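Local coordinates for NAD(P)H dehydrogenase (quinone) (Mycobacterium tuberculosis, PDB 1XDI), which uses FAD to reduce quinones such as menadione at the expense of NADH or NADPH, and may help the bacterium resist reactive oxygen intermediates, at residues V206-V211 and R236-F241; Y220-A225 and H399-I404. One frame throughout, in Å; residues are numbered along the deposited sequence.

Contact 1. Residues V206-V211 and R236-F241; sequences VPVTVV and RGVRLF
Thr209 and Arg239 face one another as a bridge pair between two parallel strands, and their side chains rise on the same side of the sheet. The arginine chain bends at chi3 (-107°), which turns the guanidinium towards the neighbouring strand with NH1 leading; NH1 lies 2.9 Å from Thr209 OG1, which sits at the edge of the guanidinium, in its plane. The clear hydrogen bond of this hydroxyl is the one with His184. A chi1 of -61° sets OG1 beside the backbone N and leaves the methyl CG2 anti to it, meeting Phe241 CE2 at 3.9 Å. The same ring receives Val211 CG2 at its edge, 3.9 Å from CD2, while Val266 and Met260 pack on it from other strands. Strands 208-211 and 239-241 are joined through helix 223-235 in a beta-alpha-beta crossover. Their parallel sheet is distinct from that of strand 3-8 in the FAD-binding fold and, as in related flavoprotein disulfide reductases, probably belongs to the NAD(P)H-binding domain; 239-241 is outermost within the chain. Three backbone bonds fix the register: Arg239 N to Val208 O (3.0 Å), Val210 N to Arg239 O (2.7 Å) and Phe241 N to Val210 O (2.8 Å). On the face of Val210 and Leu240 the packing is aliphatic. Val210 CG2 reaches Val238 CG1 at 3.8 Å, whereas Leu240 meets Val210 through CB and turns its branched end away.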
loop_
_atom_site.group_PDB
_atom_site.type_symbol
_atom_site.label_atom_id
_atom_site.label_comp_id
_atom_site.label_asym_id
_atom_site.label_seq_id
_atom_site.Cartn_x
_atom_site.Cartn_y
_atom_site.Cartn_z
ATOM N N VAL A 206 3.586 42.283 27.527
ATOM C CA VAL A 206 4.198 43.417 26.826
ATOM C C VAL A 206 3.392 44.031 25.657
ATOM O O VAL A 206 2.770 43.327 24.869
ATOM C CB VAL A 206 5.583 43.036 26.254
ATOM C CG1 VAL A 206 6.174 44.243 25.505
ATOM C CG2 VAL A 206 6.509 42.567 27.376
ATOM N N PRO A 207 3.378 45.360 25.546
ATOM C CA PRO A 207 2.666 46.057 24.472
ATOM C C PRO A 207 3.480 45.897 23.200
ATOM O O PRO A 207 4.704 46.019 23.231
ATOM C CB PRO A 207 2.629 47.489 24.971
ATOM C CG PRO A 207 2.448 47.278 26.451
ATOM C CD PRO A 207 3.495 46.221 26.728
ATOM N N VAL A 208 2.811 45.654 22.079
ATOM C CA VAL A 208 3.519 45.412 20.821
ATOM C C VAL A 208 2.928 46.201 19.660
ATOM O O VAL A 208 1.717 46.329 19.514
ATOM C CB VAL A 208 3.465 43.892 20.507
ATOM C CG1 VAL A 208 4.224 43.537 19.255
ATOM C CG2 VAL A 208 4.009 43.163 21.685
ATOM N N THR A 209 3.790 46.753 18.836
ATOM C CA THR A 209 3.336 47.494 17.688
ATOM C C THR A 209 4.065 46.884 16.499
ATOM O O THR A 209 5.286 46.893 16.428
ATOM C CB THR A 209 3.683 48.960 17.867
ATOM O OG1 THR A 209 3.016 49.439 19.037
ATOM C CG2 THR A 209 3.239 49.790 16.657
ATOM N N VAL A 210 3.316 46.315 15.580
ATOM C CA VAL A 210 3.942 45.670 14.438
ATOM C C VAL A 210 3.938 46.594 13.212
ATOM O O VAL A 210 2.948 47.325 12.959
ATOM C CB VAL A 210 3.190 44.347 14.013
ATOM C CG1 VAL A 210 4.081 43.534 13.102
ATOM C CG2 VAL A 210 2.767 43.555 15.203
ATOM N N VAL A 211 5.055 46.580 12.484
ATOM C CA VAL A 211 5.151 47.308 11.246
ATOM C C VAL A 211 5.264 46.185 10.256
ATOM O O VAL A 211 6.349 45.735 9.928
ATOM C CB VAL A 211 6.384 48.233 11.158
ATOM C CG1 VAL A 211 6.432 48.892 9.750
ATOM C CG2 VAL A 211 6.298 49.327 12.265
ATOM N N ARG A 236 -6.128 40.482 22.233
ATOM C CA ARG A 236 -5.054 40.721 23.206
ATOM C C ARG A 236 -4.398 42.098 22.947
ATOM O O ARG A 236 -3.349 42.424 23.531
ATOM C CB ARG A 236 -3.968 39.609 23.156
ATOM C CG ARG A 236 -4.424 38.155 23.353
ATOM C CD ARG A 236 -3.291 37.142 23.185
ATOM N NE ARG A 236 -3.121 36.624 21.821
ATOM C CZ ARG A 236 -2.160 35.763 21.462
ATOM N NH1 ARG A 236 -1.289 35.330 22.361
ATOM N NH2 ARG A 236 -2.061 35.326 20.216
ATOM N N GLY A 237 -4.988 42.899 22.065
ATOM C CA GLY A 237 -4.476 44.250 21.831
ATOM C C GLY A 237 -3.194 44.583 21.070
ATOM O O GLY A 237 -2.639 45.662 21.244
ATOM N N VAL A 238 -2.711 43.676 20.236
ATOM C CA VAL A 238 -1.536 43.938 19.426
ATOM C C VAL A 238 -1.914 45.042 18.424
ATOM O O VAL A 238 -3.008 45.038 17.831
ATOM C CB VAL A 238 -1.099 42.669 18.684
ATOM C CG1 VAL A 238 0.036 43.001 17.729
ATOM C CG2 VAL A 238 -0.727 41.555 19.727
ATOM N N ARG A 239 -1.007 46.002 18.273
ATOM C CA ARG A 239 -1.159 47.173 17.414
ATOM C C ARG A 239 -0.427 46.899 16.100
ATOM O O ARG A 239 0.708 46.438 16.143
ATOM C CB ARG A 239 -0.457 48.374 18.102
ATOM C CG ARG A 239 -1.282 49.551 18.652
ATOM C CD ARG A 239 -0.405 50.476 19.512
ATOM N NE ARG A 239 -0.645 50.394 20.970
ATOM C CZ ARG A 239 0.321 50.259 21.884
ATOM N NH1 ARG A 239 1.579 50.168 21.506
ATOM N NH2 ARG A 239 0.055 50.274 23.182
ATOM N N LEU A 240 -1.024 47.178 14.942
ATOM C CA LEU A 240 -0.238 46.990 13.712
ATOM C C LEU A 240 -0.456 48.067 12.651
ATOM O O LEU A 240 -1.550 48.579 12.513
ATOM C CB LEU A 240 -0.486 45.615 13.050
ATOM C CG LEU A 240 -1.776 45.486 12.240
ATOM C CD1 LEU A 240 -1.882 44.275 11.423
ATOM C CD2 LEU A 240 -2.907 45.525 13.230
ATOM N N PHE A 241 0.614 48.423 11.936
ATOM C CA PHE A 241 0.527 49.346 10.801
ATOM C C PHE A 241 0.637 48.351 9.632
ATOM O O PHE A 241 1.721 47.775 9.418
ATOM C CB PHE A 241 1.740 50.304 10.681
ATOM C CG PHE A 241 1.857 51.330 11.778
ATOM C CD1 PHE A 241 0.945 52.365 11.893
ATOM C CD2 PHE A 241 2.930 51.272 12.682
ATOM C CE1 PHE A 241 1.100 53.319 12.878
ATOM C CE2 PHE A 241 3.094 52.219 13.672
ATOM C CZ PHE A 241 2.185 53.249 13.774
#

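Contact 2. Residues Y220-A225 and H399-I404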
loop_
_atom_site.group_PDB
_atom_site.type_symbol
_atom_site.label_atom_id
_atom_site.label_comp_id
_atom_site.label_asym_id
_atom_site.label_seq_id
_atom_site.Cartn_x
_atom_site.Cartn_y
_atom_site.Cartn_z
ATOM N N TYR A 220 -0.670 34.106 6.381
ATOM C CA TYR A 220 -0.629 32.658 6.384
ATOM C C TYR A 220 -1.453 32.038 5.265
ATOM O O TYR A 220 -2.515 32.501 4.953
ATOM C CB TYR A 220 -1.077 32.150 7.761
ATOM C CG TYR A 220 -0.748 30.688 7.975
ATOM C CD1 TYR A 220 0.591 30.253 8.049
ATOM C CD2 TYR A 220 -1.763 29.722 7.928
ATOM C CE1 TYR A 220 0.899 28.911 8.041
ATOM C CE2 TYR A 220 -1.466 28.367 7.924
ATOM C CZ TYR A 220 -0.140 27.963 7.969
ATOM O OH TYR A 220 0.112 26.623 7.873
ATOM N N GLU A 221 -0.948 30.970 4.668
ATOM C CA GLU A 221 -1.625 30.311 3.539
ATOM C C GLU A 221 -3.093 29.963 3.727
ATOM O O GLU A 221 -3.931 30.333 2.925
ATOM C CB GLU A 221 -0.857 29.032 3.102
ATOM C CG GLU A 221 -0.919 28.706 1.578
ATOM C CD GLU A 221 0.410 28.041 1.038
ATOM O OE1 GLU A 221 0.876 26.974 1.575
ATOM O OE2 GLU A 221 0.992 28.593 0.057
ATOM N N ASP A 222 -3.406 29.224 4.767
ATOM C CA ASP A 222 -4.788 28.852 4.985
ATOM C C ASP A 222 -5.572 29.983 5.650
ATOM O O ASP A 222 -5.252 30.417 6.765
ATOM C CB ASP A 222 -4.836 27.602 5.831
ATOM C CG ASP A 222 -6.179 27.083 5.927
ATOM O OD1 ASP A 222 -6.885 27.525 6.872
ATOM O OD2 ASP A 222 -6.503 26.260 5.020
ATOM N N ALA A 223 -6.612 30.443 4.960
ATOM C CA ALA A 223 -7.432 31.556 5.430
ATOM C C ALA A 223 -8.013 31.363 6.815
ATOM O O ALA A 223 -7.828 32.202 7.703
ATOM C CB ALA A 223 -8.556 31.830 4.443
ATOM N N ASP A 224 -8.733 30.271 7.002
ATOM C CA ASP A 224 -9.334 29.984 8.298
ATOM C C ASP A 224 -8.337 30.042 9.501
ATOM O O ASP A 224 -8.696 30.549 10.594
ATOM C CB ASP A 224 -10.058 28.630 8.204
ATOM C CG ASP A 224 -11.202 28.647 7.152
ATOM O OD1 ASP A 224 -12.270 29.202 7.470
ATOM O OD2 ASP A 224 -11.019 28.130 6.017
ATOM N N ALA A 225 -7.098 29.556 9.311
ATOM C CA ALA A 225 -6.115 29.607 10.401
ATOM C C ALA A 225 -5.761 31.060 10.688
ATOM O O ALA A 225 -5.793 31.517 11.841
ATOM C CB ALA A 225 -4.855 28.849 10.034
ATOM N N HIS A 399 -11.549 27.732 19.432
ATOM C CA HIS A 399 -11.423 28.113 18.052
ATOM C C HIS A 399 -10.539 27.201 17.230
ATOM O O HIS A 399 -10.247 27.495 16.041
ATOM C CB HIS A 399 -10.921 29.539 18.002
ATOM C CG HIS A 399 -11.751 30.475 18.816
ATOM N ND1 HIS A 399 -12.963 30.952 18.384
ATOM C CD2 HIS A 399 -11.551 31.011 20.041
ATOM C CE1 HIS A 399 -13.474 31.750 19.306
ATOM N NE2 HIS A 399 -12.635 31.803 20.322
ATOM N N GLY A 400 -10.137 26.084 17.843
ATOM C CA GLY A 400 -9.301 25.141 17.123
ATOM C C GLY A 400 -10.106 24.357 16.102
ATOM O O GLY A 400 -11.358 24.351 16.137
ATOM N N PHE A 401 -9.401 23.684 15.187
ATOM C CA PHE A 401 -10.096 22.868 14.165
ATOM C C PHE A 401 -9.154 21.963 13.413
ATOM O O PHE A 401 -7.961 22.141 13.441
ATOM C CB PHE A 401 -10.850 23.775 13.150
ATOM C CG PHE A 401 -9.940 24.604 12.245
ATOM C CD1 PHE A 401 -9.205 24.014 11.231
ATOM C CD2 PHE A 401 -9.837 25.953 12.398
ATOM C CE1 PHE A 401 -8.397 24.758 10.403
ATOM C CE2 PHE A 401 -9.029 26.694 11.567
ATOM C CZ PHE A 401 -8.315 26.099 10.580
ATOM N N VAL A 402 -9.719 20.993 12.715
ATOM C CA VAL A 402 -8.949 20.092 11.877
ATOM C C VAL A 402 -9.508 20.116 10.494
ATOM O O VAL A 402 -10.699 19.946 10.324
ATOM C CB VAL A 402 -9.028 18.667 12.352
ATOM C CG1 VAL A 402 -8.342 17.738 11.347
ATOM C CG2 VAL A 402 -8.403 18.594 13.710
ATOM N N LYS A 403 -8.630 20.347 9.518
ATOM C CA LYS A 403 -8.942 20.340 8.069
ATOM C C LYS A 403 -8.209 19.177 7.386
ATOM O O LYS A 403 -7.013 19.065 7.478
ATOM C CB LYS A 403 -8.472 21.633 7.348
ATOM C CG LYS A 403 -9.477 22.808 7.269
ATOM C CD LYS A 403 -8.973 23.913 6.292
ATOM C CE LYS A 403 -9.812 25.212 6.402
ATOM N NZ LYS A 403 -9.313 26.401 5.591
ATOM N N ILE A 404 -8.920 18.324 6.687
ATOM C CA ILE A 404 -8.271 17.240 5.970
ATOM C C ILE A 404 -8.678 17.339 4.485
ATOM O O ILE A 404 -9.842 17.616 4.198
ATOM C CB ILE A 404 -8.686 15.898 6.616
ATOM C CG1 ILE A 404 -7.594 15.464 7.598
ATOM C CG2 ILE A 404 -8.945 14.845 5.570
ATOM C CD1 ILE A 404 -8.076 14.343 8.539
#
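Phe401, at the start of strand 401-407, presents its ring to the first turn of helix 223-235. Its CG is placed between the backbone N and the carbonyl carbon (chi1 68°), and from there the far end of the ring, CZ, reaches the helix. Ala225 N lies at the ring edge, in its plane, 3.9 Å from CZ. Asp224 CB approaches the same carbon obliquely at 3.9 Å, and Val419 and Met383 of the adjoining strands also touch the ring. The next residue, Val402, turns instead to Ile457 of helix 454-464. Lys403 then sends its side chain out in the same general direction as Phe401. This alternation is that of a beta strand in an antiparallel sheet, here the sheet of the dimerisation domain, one face of which receives the helix start from the pyridine nucleotide-disulphide oxidoreductase region. Extended beyond CG, the lysine chain carries NZ across to the helix start, between two carboxylates. Asp222 meets it from the opposite direction and offers both oxygens, in weak bonds with NZ to OD1 at 3.0 Å and NZ to OD2 at 2.9 Å. Asp224 crosses the lysine at about a right angle and brings OD2 close to NZ to complete a salt-bridge network; Gln369 adds a weak hydrogen bond. Asp222 has a second task as the N-cap: with CG anti to the backbone N (chi1 -172°), OD1 accepts from Ala225 N at 3.2 Å through its anti lone pair. One carboxylate therefore serves both the helix end and the lysine. With two acidic groups around it, the buried ammonium would probably be stabilised in its charged form.

Helix 223-235 connects the two contacts. Its N-terminal turn meets the strand 401-407 sheet in contact 2, and the chain leaving its other end enters strand 239-241 of contact 1. Along the sequence the segments alternate: 206-211, 220-225, 236-241, then, much later, 399-404. The centres lie about 23 Å apart and the nearest atoms about 10 Å, so the contacts do not touch. Contact 1 is internal to one parallel sheet, whereas contact 2 joins that sheet's crossover helix to the antiparallel sheet of the dimerisation domain. A single beta-alpha-beta unit thus takes part both in building its own domain and in packing that domain against another within the subunit.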